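Local coordinates for protein translation factor SUI1 homolog (Pyrococcus horikoshii, PDB 5ZCY) that is assigned to the SUI1 family of translation initiation factors and probably takes part in mRNA binding during the start of protein synthesis, at residues V36-E41 against G76-R81. Numbering follows the deposited sequence.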
# COMPACT_ATOMS: atom_id res chain seq x y z
N VAL A 36 -7.16 11.50 6.08
CA VAL A 36 -6.34 10.36 6.45
C VAL A 36 -5.48 9.93 5.28
O VAL A 36 -5.74 10.34 4.14
CB VAL A 36 -7.05 9.18 7.06
CG1 VAL A 36 -7.87 9.62 8.33
CG2 VAL A 36 -7.96 8.53 6.11
N LYS A 37 -4.52 9.09 5.56
CA LYS A 37 -3.62 8.52 4.56
C LYS A 37 -3.52 7.02 4.79
O LYS A 37 -3.56 6.54 5.92
CB LYS A 37 -2.30 9.14 4.48
CG LYS A 37 -1.54 9.18 5.72
CD LYS A 37 -0.27 10.06 5.54
CE LYS A 37 0.67 9.99 6.69
NZ LYS A 37 1.83 10.94 6.39
N THR A 38 -3.35 6.28 3.70
CA THR A 38 -3.16 4.83 3.72
C THR A 38 -1.67 4.53 3.58
O THR A 38 -1.05 5.06 2.63
CB THR A 38 -3.91 4.17 2.62
OG1 THR A 38 -5.29 4.44 2.70
CG2 THR A 38 -3.75 2.65 2.54
N ILE A 39 -1.12 3.73 4.49
CA ILE A 39 0.26 3.35 4.47
C ILE A 39 0.32 1.90 4.09
O ILE A 39 -0.42 1.06 4.57
CB ILE A 39 0.92 3.49 5.87
CG1 ILE A 39 0.62 4.86 6.50
CG2 ILE A 39 2.38 3.10 5.85
CD1 ILE A 39 1.11 5.99 5.66
N ILE A 40 1.23 1.63 3.11
CA ILE A 40 1.54 0.19 2.73
C ILE A 40 3.02 -0.04 3.10
O ILE A 40 3.93 0.64 2.54
CB ILE A 40 1.33 -0.04 1.21
CG1 ILE A 40 -0.09 0.32 0.83
CG2 ILE A 40 1.65 -1.47 0.88
CD1 ILE A 40 -0.19 0.63 -0.66
N GLU A 41 3.19 -0.95 4.01
CA GLU A 41 4.55 -1.28 4.54
C GLU A 41 4.79 -2.72 4.35
O GLU A 41 3.92 -3.56 4.30
CB GLU A 41 4.58 -0.93 6.07
CG GLU A 41 5.82 -0.81 6.87
CD GLU A 41 5.29 -0.33 8.26
OE1 GLU A 41 5.31 0.84 8.48
OE2 GLU A 41 4.70 -1.16 9.02
N GLY A 76 -5.97 9.52 1.42
CA GLY A 76 -7.26 8.90 1.67
C GLY A 76 -7.18 7.53 2.21
O GLY A 76 -6.07 7.01 2.31
N ASP A 77 -8.29 6.93 2.57
CA ASP A 77 -8.40 5.58 3.11
C ASP A 77 -8.81 4.66 1.97
O ASP A 77 -9.95 4.78 1.43
CB ASP A 77 -9.47 5.51 4.22
CG ASP A 77 -9.59 4.20 4.87
OD1 ASP A 77 -9.20 3.14 4.30
OD2 ASP A 77 -10.13 4.19 6.03
N HIS A 78 -7.84 3.81 1.51
CA HIS A 78 -8.09 2.89 0.37
C HIS A 78 -8.07 1.50 0.77
O HIS A 78 -7.83 0.59 -0.05
CB HIS A 78 -7.09 3.26 -0.79
CG HIS A 78 -7.24 4.66 -1.24
ND1 HIS A 78 -8.38 5.07 -1.83
CD2 HIS A 78 -6.50 5.80 -0.99
CE1 HIS A 78 -8.32 6.38 -2.03
NE2 HIS A 78 -7.19 6.83 -1.54
N ARG A 79 -8.31 1.19 2.06
CA ARG A 79 -8.37 -0.16 2.53
C ARG A 79 -9.45 -0.95 1.83
O ARG A 79 -9.31 -2.18 1.76
CB ARG A 79 -8.54 -0.20 4.05
CG ARG A 79 -7.34 0.36 4.80
CD ARG A 79 -7.58 0.32 6.28
NE ARG A 79 -8.60 1.30 6.65
CZ ARG A 79 -9.14 1.35 7.84
NH1 ARG A 79 -8.79 0.53 8.77
NH2 ARG A 79 -10.08 2.26 8.07
N ASP A 80 -10.49 -0.30 1.34
CA ASP A 80 -11.59 -1.05 0.70
C ASP A 80 -11.12 -1.73 -0.59
O ASP A 80 -11.73 -2.77 -0.93
CB ASP A 80 -12.72 -0.09 0.38
CG ASP A 80 -12.31 1.18 -0.26
OD1 ASP A 80 -11.15 1.50 -0.53
OD2 ASP A 80 -13.20 1.92 -0.73
N ARG A 81 -10.15 -1.17 -1.27
CA ARG A 81 -9.79 -1.64 -2.60
C ARG A 81 -8.33 -2.15 -2.62
O ARG A 81 -7.95 -2.70 -3.67
CB ARG A 81 -9.88 -0.58 -3.63
CG ARG A 81 -11.32 -0.13 -3.83
CD ARG A 81 -11.42 1.01 -4.79
NE ARG A 81 -10.97 0.64 -6.13
CZ ARG A 81 -10.70 1.50 -7.13
NH1 ARG A 81 -10.82 2.82 -6.99
NH2 ARG A 81 -10.26 1.01 -8.26
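Gly76 N donates to Val36 O at 2.9 Å where the chain of this SUI1-family alpha+beta fold, coming off strand 71-75, parts from its antiparallel neighbour 36-41 and loops toward helix 82-88. With phi at 94°, a CB here would run into the carbonyl oxygen of the residue before, a backbone shape that suits glycine. Its own O receives the Thr38 hydroxyl, OG1 to O 2.7 Å, on a lone pair in the carbonyl plane. Asp77 comes next, its CB lying alongside Val36 CG2 at 3.9 Å. Its CG stands anti to the backbone N (chi1 -177°), a setting from which OD1 can accept from Arg79 N and close an Asx turn. An alanine in place of Asp77 would probably leave the Arg79 backbone N-H and guanidinium without this acceptor and the turn less firmly set. At His78 the ring nitrogen NE2 bonds back to Gln75 O. Thr38 suits its place because one buried hydroxyl can both give and take: beyond its bond to Gly76, OG1 accepts from His78 N at 2.9 Å, the N-H pointing at it at 160°. The guanidinium of Arg79, whose NH1 pairs with the C-terminal carboxylate of Glu99, meets the Asp77 carboxylate side-on, NE to OD1 at 3.0 Å and NH2 to OD2 at 2.8 Å.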